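Local coordinates for protein TRAP dicarboxylate transporter-DctP subunit (Desulfovibrio desulfuricans subsp. desulfuricans, PDB 4NHB) that binds sn-glycerol-3-phosphate as a periplasmic solute-binding protein and probably delivers its ligand to a TRAP transporter, at residues A195-A200 / V217-Y222; S211-I216 / A282-N287; K52-L57 / Y62-F67. All blocks are in the same frame, centred on the assembly; numbering follows the deposited sequence.

Contact 1. Residues A195-A200 / V217-Y222; sequences AEVPGA and VSLKMY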
# COMPACT_ATOMS: atom_id res chain seq x y z
N ALA A 195 -12.12 -0.79 4.39
CA ALA A 195 -13.45 -1.25 4.06
C ALA A 195 -14.55 -0.39 4.72
O ALA A 195 -15.65 -0.28 4.18
CB ALA A 195 -13.61 -2.70 4.45
N GLU A 196 -14.25 0.23 5.86
CA GLU A 196 -15.26 0.99 6.61
C GLU A 196 -15.32 2.47 6.17
O GLU A 196 -16.14 3.27 6.66
CB GLU A 196 -14.98 0.87 8.13
CG GLU A 196 -15.27 -0.53 8.72
CD GLU A 196 -14.86 -0.68 10.19
OE1 GLU A 196 -14.75 0.36 10.88
OE2 GLU A 196 -14.63 -1.83 10.66
N VAL A 197 -14.41 2.83 5.26
CA VAL A 197 -14.23 4.23 4.91
C VAL A 197 -15.47 4.80 4.22
O VAL A 197 -15.89 5.92 4.53
CB VAL A 197 -12.99 4.46 4.05
CG1 VAL A 197 -13.01 5.86 3.39
CG2 VAL A 197 -11.70 4.34 4.91
N PRO A 198 -16.04 4.03 3.28
CA PRO A 198 -17.23 4.57 2.59
C PRO A 198 -18.40 4.88 3.57
O PRO A 198 -18.97 5.98 3.57
CB PRO A 198 -17.57 3.46 1.59
CG PRO A 198 -16.24 2.70 1.40
CD PRO A 198 -15.64 2.71 2.75
N GLY A 199 -18.73 3.93 4.43
CA GLY A 199 -19.75 4.20 5.44
C GLY A 199 -19.37 5.38 6.34
O GLY A 199 -20.22 6.19 6.73
N ALA A 200 -18.08 5.51 6.69
CA ALA A 200 -17.67 6.53 7.64
C ALA A 200 -17.88 7.91 7.01
O ALA A 200 -18.40 8.85 7.65
CB ALA A 200 -16.23 6.34 8.02
N VAL A 217 -10.49 8.81 -5.82
CA VAL A 217 -11.38 8.81 -6.97
C VAL A 217 -12.26 7.57 -7.01
O VAL A 217 -13.45 7.65 -7.29
CB VAL A 217 -10.58 8.93 -8.29
CG1 VAL A 217 -11.42 8.44 -9.49
CG2 VAL A 217 -10.13 10.37 -8.45
N SER A 218 -11.67 6.42 -6.71
CA SER A 218 -12.40 5.18 -6.72
C SER A 218 -13.60 5.21 -5.79
O SER A 218 -14.67 4.73 -6.17
CB SER A 218 -11.49 4.00 -6.37
OG SER A 218 -12.26 2.85 -6.32
N LEU A 219 -13.43 5.77 -4.59
CA LEU A 219 -14.55 5.84 -3.65
C LEU A 219 -15.37 7.12 -3.79
O LEU A 219 -16.31 7.37 -3.03
CB LEU A 219 -14.05 5.70 -2.21
CG LEU A 219 -13.82 4.26 -1.68
CD1 LEU A 219 -12.80 3.48 -2.54
CD2 LEU A 219 -13.36 4.33 -0.23
N LYS A 220 -15.01 7.91 -4.79
CA LYS A 220 -15.65 9.19 -5.06
C LYS A 220 -15.74 10.04 -3.79
O LYS A 220 -16.77 10.62 -3.46
CB LYS A 220 -17.03 8.98 -5.68
CG LYS A 220 -16.98 8.23 -7.02
CD LYS A 220 -18.35 8.11 -7.67
CE LYS A 220 -18.30 7.24 -8.92
NZ LYS A 220 -17.88 5.83 -8.63
N MET A 221 -14.62 10.11 -3.09
CA MET A 221 -14.54 10.82 -1.82
C MET A 221 -14.81 12.31 -1.99
O MET A 221 -15.35 12.96 -1.08
CB MET A 221 -13.16 10.62 -1.20
CG MET A 221 -12.81 9.13 -0.84
SD MET A 221 -11.35 9.14 0.24
CE MET A 221 -10.84 7.39 0.34
N TYR A 222 -14.47 12.83 -3.16
CA TYR A 222 -14.54 14.28 -3.44
C TYR A 222 -15.98 14.80 -3.50
O TYR A 222 -16.20 15.99 -3.36
CB TYR A 222 -13.79 14.64 -4.74
CG TYR A 222 -14.21 13.81 -5.92
CD1 TYR A 222 -15.33 14.17 -6.66
CD2 TYR A 222 -13.49 12.68 -6.31
CE1 TYR A 222 -15.74 13.43 -7.73
CE2 TYR A 222 -13.90 11.93 -7.38
CZ TYR A 222 -15.03 12.32 -8.09
OH TYR A 222 -15.48 11.59 -9.18

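Contact 2. Residues S211-I216 / A282-N287; sequences SPLADI and ATILAN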
# COMPACT_ATOMS: atom_id res chain seq x y z
N SER A 211 -5.39 9.68 1.49
CA SER A 211 -5.35 8.46 0.68
C SER A 211 -4.63 8.72 -0.61
O SER A 211 -4.51 9.86 -1.05
CB SER A 211 -6.76 8.00 0.35
OG SER A 211 -7.39 7.35 1.44
N PRO A 212 -4.16 7.64 -1.26
CA PRO A 212 -3.73 7.80 -2.65
C PRO A 212 -4.89 8.32 -3.52
O PRO A 212 -6.07 8.05 -3.21
CB PRO A 212 -3.37 6.37 -3.09
CG PRO A 212 -3.07 5.64 -1.83
CD PRO A 212 -4.00 6.25 -0.78
N LEU A 213 -4.58 9.00 -4.62
CA LEU A 213 -5.63 9.50 -5.49
C LEU A 213 -6.45 8.38 -6.07
O LEU A 213 -7.64 8.56 -6.29
CB LEU A 213 -5.05 10.35 -6.63
CG LEU A 213 -4.60 11.75 -6.17
CD1 LEU A 213 -3.52 12.33 -7.06
CD2 LEU A 213 -5.78 12.71 -6.09
N ALA A 214 -5.85 7.22 -6.29
CA ALA A 214 -6.60 6.11 -6.82
C ALA A 214 -7.80 5.78 -5.92
O ALA A 214 -8.88 5.48 -6.38
CB ALA A 214 -5.69 4.86 -6.98
N ASP A 215 -7.59 5.88 -4.61
CA ASP A 215 -8.63 5.54 -3.64
C ASP A 215 -9.62 6.69 -3.51
O ASP A 215 -10.84 6.48 -3.46
CB ASP A 215 -7.98 5.17 -2.29
CG ASP A 215 -7.32 3.80 -2.30
OD1 ASP A 215 -7.55 3.05 -3.29
OD2 ASP A 215 -6.58 3.48 -1.30
N ILE A 216 -9.10 7.92 -3.52
CA ILE A 216 -9.98 9.07 -3.44
C ILE A 216 -10.96 9.10 -4.60
O ILE A 216 -12.13 9.38 -4.40
CB ILE A 216 -9.18 10.37 -3.41
CG1 ILE A 216 -8.46 10.50 -2.08
CG2 ILE A 216 -10.07 11.56 -3.68
CD1 ILE A 216 -7.32 11.50 -2.11
N ALA A 282 -7.02 15.84 -12.59
CA ALA A 282 -7.87 16.54 -13.53
C ALA A 282 -9.31 16.30 -13.08
O ALA A 282 -10.03 17.25 -12.79
CB ALA A 282 -7.64 16.02 -14.94
N THR A 283 -9.68 15.03 -12.96
CA THR A 283 -11.03 14.61 -12.61
C THR A 283 -11.57 15.35 -11.39
O THR A 283 -12.71 15.80 -11.39
CB THR A 283 -11.09 13.10 -12.35
OG1 THR A 283 -10.70 12.39 -13.53
CG2 THR A 283 -12.48 12.68 -11.97
N ILE A 284 -10.77 15.45 -10.33
CA ILE A 284 -11.17 16.20 -9.15
C ILE A 284 -11.54 17.63 -9.53
O ILE A 284 -12.60 18.12 -9.15
CB ILE A 284 -10.08 16.16 -8.09
CG1 ILE A 284 -9.93 14.71 -7.60
CG2 ILE A 284 -10.43 17.00 -6.91
CD1 ILE A 284 -8.88 14.54 -6.58
N LEU A 285 -10.69 18.27 -10.32
CA LEU A 285 -10.87 19.69 -10.65
C LEU A 285 -12.05 19.91 -11.59
O LEU A 285 -12.64 21.00 -11.60
CB LEU A 285 -9.61 20.26 -11.29
CG LEU A 285 -8.38 20.38 -10.39
CD1 LEU A 285 -7.26 21.05 -11.16
CD2 LEU A 285 -8.70 21.14 -9.13
N ALA A 286 -12.38 18.90 -12.38
CA ALA A 286 -13.57 18.94 -13.23
C ALA A 286 -14.89 18.81 -12.45
O ALA A 286 -15.92 19.33 -12.88
CB ALA A 286 -13.48 17.82 -14.29
N ASN A 287 -14.87 18.13 -11.31
CA ASN A 287 -16.10 17.75 -10.61
C ASN A 287 -16.28 18.41 -9.25
O ASN A 287 -16.49 17.75 -8.23
CB ASN A 287 -16.14 16.24 -10.44
CG ASN A 287 -16.30 15.51 -11.76
OD1 ASN A 287 -17.18 15.84 -12.57
ND2 ASN A 287 -15.47 14.50 -11.98

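Contact 3. Residues K52-L57 / Y62-F67; sequences KYLKEL and YEVQVF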
# COMPACT_ATOMS: atom_id res chain seq x y z
N LYS A 52 -3.36 -13.33 -14.95
CA LYS A 52 -3.24 -13.44 -16.40
C LYS A 52 -1.87 -13.96 -16.84
O LYS A 52 -1.77 -14.87 -17.66
CB LYS A 52 -3.52 -12.09 -17.06
CG LYS A 52 -3.55 -12.13 -18.61
CD LYS A 52 -3.68 -10.74 -19.16
CE LYS A 52 -2.34 -9.98 -19.13
NZ LYS A 52 -2.45 -8.56 -19.61
N TYR A 53 -0.83 -13.36 -16.30
CA TYR A 53 0.53 -13.75 -16.61
C TYR A 53 0.85 -15.19 -16.16
O TYR A 53 1.50 -15.96 -16.88
CB TYR A 53 1.49 -12.77 -15.96
CG TYR A 53 1.57 -11.39 -16.59
CD1 TYR A 53 1.50 -11.23 -17.96
CD2 TYR A 53 1.76 -10.25 -15.81
CE1 TYR A 53 1.59 -9.97 -18.54
CE2 TYR A 53 1.85 -9.00 -16.37
CZ TYR A 53 1.77 -8.85 -17.74
OH TYR A 53 1.86 -7.59 -18.32
N LEU A 54 0.38 -15.58 -14.99
CA LEU A 54 0.72 -16.90 -14.45
C LEU A 54 0.07 -18.03 -15.23
O LEU A 54 0.64 -19.13 -15.36
CB LEU A 54 0.28 -17.01 -13.00
CG LEU A 54 0.56 -18.39 -12.41
CD1 LEU A 54 2.06 -18.70 -12.56
CD2 LEU A 54 0.07 -18.47 -10.94
N LYS A 55 -1.14 -17.78 -15.71
CA LYS A 55 -1.84 -18.73 -16.54
C LYS A 55 -1.08 -18.90 -17.84
O LYS A 55 -0.85 -20.02 -18.29
CB LYS A 55 -3.22 -18.21 -16.87
CG LYS A 55 -4.20 -19.28 -17.20
CD LYS A 55 -5.36 -18.76 -18.04
CE LYS A 55 -6.65 -19.49 -17.69
NZ LYS A 55 -6.46 -20.97 -17.51
N GLU A 56 -0.72 -17.76 -18.43
CA GLU A 56 0.13 -17.66 -19.62
C GLU A 56 1.38 -18.55 -19.43
O GLU A 56 1.52 -19.55 -20.11
CB GLU A 56 0.56 -16.19 -19.83
CG GLU A 56 0.38 -15.59 -21.24
CD GLU A 56 0.73 -14.07 -21.29
OE1 GLU A 56 1.92 -13.70 -21.15
OE2 GLU A 56 -0.17 -13.24 -21.45
N LEU A 57 2.25 -18.17 -18.50
CA LEU A 57 3.55 -18.83 -18.32
C LEU A 57 3.49 -20.31 -17.96
O LEU A 57 4.42 -21.06 -18.28
CB LEU A 57 4.37 -18.11 -17.26
CG LEU A 57 4.54 -16.60 -17.45
CD1 LEU A 57 5.42 -16.07 -16.36
CD2 LEU A 57 5.13 -16.30 -18.82
N TYR A 62 -2.07 -23.43 -13.83
CA TYR A 62 -2.59 -22.69 -12.68
C TYR A 62 -3.64 -21.71 -13.12
O TYR A 62 -3.50 -21.04 -14.15
CB TYR A 62 -1.49 -21.95 -11.96
CG TYR A 62 -0.48 -22.85 -11.30
CD1 TYR A 62 -0.68 -23.33 -10.03
CD2 TYR A 62 0.68 -23.20 -11.96
CE1 TYR A 62 0.24 -24.14 -9.41
CE2 TYR A 62 1.62 -24.01 -11.36
CZ TYR A 62 1.39 -24.49 -10.09
OH TYR A 62 2.33 -25.30 -9.48
N GLU A 63 -4.72 -21.66 -12.35
CA GLU A 63 -5.70 -20.60 -12.47
C GLU A 63 -5.76 -19.83 -11.15
O GLU A 63 -5.65 -20.42 -10.06
CB GLU A 63 -7.07 -21.18 -12.82
CG GLU A 63 -7.05 -22.02 -14.08
CD GLU A 63 -8.42 -22.57 -14.44
OE1 GLU A 63 -9.29 -22.63 -13.55
OE2 GLU A 63 -8.61 -22.94 -15.62
N VAL A 64 -5.95 -18.52 -11.25
CA VAL A 64 -5.99 -17.65 -10.08
C VAL A 64 -7.37 -17.04 -9.93
O VAL A 64 -7.89 -16.39 -10.85
CB VAL A 64 -4.97 -16.53 -10.23
CG1 VAL A 64 -5.00 -15.59 -8.99
CG2 VAL A 64 -3.60 -17.11 -10.44
N GLN A 65 -7.95 -17.22 -8.76
CA GLN A 65 -9.21 -16.57 -8.47
C GLN A 65 -9.00 -15.40 -7.54
O GLN A 65 -8.49 -15.57 -6.43
CB GLN A 65 -10.19 -17.56 -7.83
CG GLN A 65 -10.69 -18.59 -8.85
CD GLN A 65 -11.53 -19.71 -8.24
OE1 GLN A 65 -12.09 -19.56 -7.17
NE2 GLN A 65 -11.58 -20.84 -8.93
N VAL A 66 -9.45 -14.23 -7.99
CA VAL A 66 -9.17 -12.97 -7.33
C VAL A 66 -10.38 -12.52 -6.56
O VAL A 66 -11.47 -12.41 -7.11
CB VAL A 66 -8.78 -11.91 -8.36
CG1 VAL A 66 -8.68 -10.55 -7.69
CG2 VAL A 66 -7.47 -12.33 -9.03
N PHE A 67 -10.19 -12.30 -5.26
CA PHE A 67 -11.24 -11.79 -4.37
C PHE A 67 -10.92 -10.42 -3.79
O PHE A 67 -10.42 -10.32 -2.68
CB PHE A 67 -11.44 -12.76 -3.22
CG PHE A 67 -11.83 -14.17 -3.65
CD1 PHE A 67 -10.87 -15.10 -3.98
CD2 PHE A 67 -13.17 -14.53 -3.74
CE1 PHE A 67 -11.23 -16.35 -4.38
CE2 PHE A 67 -13.53 -15.78 -4.11
CZ PHE A 67 -12.59 -16.70 -4.43

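Contact 1. Residues A195-A200 / V217-Y222
L219 packs on V197 and P198, and M221 on V197, where two parts of this periplasmic solute-binding fold come together close to the ligand: the start of helix 197-203 and the turn that follows helix 213-218. The contact between the segments is apolar, with no hydrogen bond across it. CD2 of L219 and CG1 of V197 each touch two partners. The leucine methyl lies 3.7 Å from CG of P198, on the proline ring, and 3.9 Å from CG1 of V197. V197 has CG1 anti to the backbone N (chi1 165°), a setting that turns this branch to L219 and M221 alike; its side chain crosses each of theirs at about a right angle.

K220 leaves the helix with positive phi (50°) in a Schellman motif, and the 3.0 Å bond from K220 N to V217 O is one of its two bonds back into the last turn. This turn separates L219 from M221 while both still reach V197. The V197 side chain lies about 4 Å from that of R171, a ligand-binding residue, and about 6 Å from sn-glycerol-3-phosphate. M221, extended beyond CG, brings its terminal CE to 4.0 Å from V197 CG1.

Contact 2. Residues S211-I216 / A282-N287
P212 O accepts two backbone bonds, from D215 N and I216 N, each at 3.0 Å, and so sets the first turn of helix 213-218, with P212 at the N-cap position. That turn directs L213 and I216 to the same partner, I284, near the C-terminal end of helix 252-286. Between the segments the contact is wholly apolar. CD1 of I284 comes to 3.6 Å from CD2 of L213, and the two side chains cross at about a right angle. The same CD1 lies 4.3 Å from CG2 of I216, a looser approach. With its CG1 anti to the carbonyl carbon (chi1 -66°) and its chain extended through chi2 (179°), I284 presents this terminal methyl to both residues. The backbones stay well apart, 9.2 Å between CA of I216 and CA of I284, which shows that side-chain ends bridge the gap.

D215, on the same turn, forms a salt bridge to K37, a ligand-binding residue, while L213 and I216 also pack on H152 and Y154 of strand 146-155, respectively. All three touching residues are buried; the chemistry implies that this helix-helix contact rests on dispersion between aliphatic methyls, which sets no strict direction.

Contact 3. Residues K52-L57 / Y62-F67
L54 reaches from its helix to Y62, just before the facing strand, and V64, on it, through one methyl branch. Its CG is anti to the backbone N (chi1 178°), which carries CD2 to 3.9 Å from CB of Y62 and, at an equal distance of 3.9 Å, to CG2 of V64. The angles of approach differ: the L54 side chain is oblique to that of Y62 but runs at about a right angle to that of V64. Although CB of Y62 points at the helix, the ring leads away from it, and the phenol oxygen is hydrogen-bonded to D254. L54 thus meets the root of the tyrosine most closely, while the other end of that side chain is held by a residue of helix 252-286.

The setting is a beta-alpha-beta unit in which strand 30-34, helix 42-57 and strand 63-67 follow one another, the two strands lying parallel in the sheet. Helix 42-57 packs here on the second strand; E63 and Q65 make backbone hydrogen bonds to strand 30-34, and W257 of helix 252-286 also touches L54.

K55 follows a different path along the margin. Its CG passes 3.6 Å from O of Y62, a carbonyl oxygen buried by the contact and without a partner in the model. Bends at chi3 and chi4 then bring NZ to the carboxylate of E63, whose chain is extended beyond CG. The two side chains lie side by side and point the same way. NZ stands 3.5 Å from OE2 in a salt bridge whose hydrogen bond is weak, and 3.6 Å from CG of E63, so the ammonium approaches the aliphatic part of the glutamate almost as closely as its charged oxygen.

Contacts 1 and 2 are neighbours, their centres 12 Å apart: contact 2 uses the first turn of helix 213-218, contact 1 the turn just beyond its end. A probable hydrogen bond from M221 N to I216 O joins them, and CE1 of Y222 packs on CB of N287. Their segments alternate along the chain; helix 213-218 and the turn after it have helices 252-286 and 197-203 as partners. The V197 side chain is about 6 Å and that of I216 about 9 Å from sn-glycerol-3-phosphate. Contact 3, earlier in the chain, is centred 29 Å from contact 1 and 30 Å from contact 2, touching neither; it lies in the beta-alpha-beta unit of strands 30-34 and 63-67, away from the site, though it and contact 2 reach the same mixed sheet.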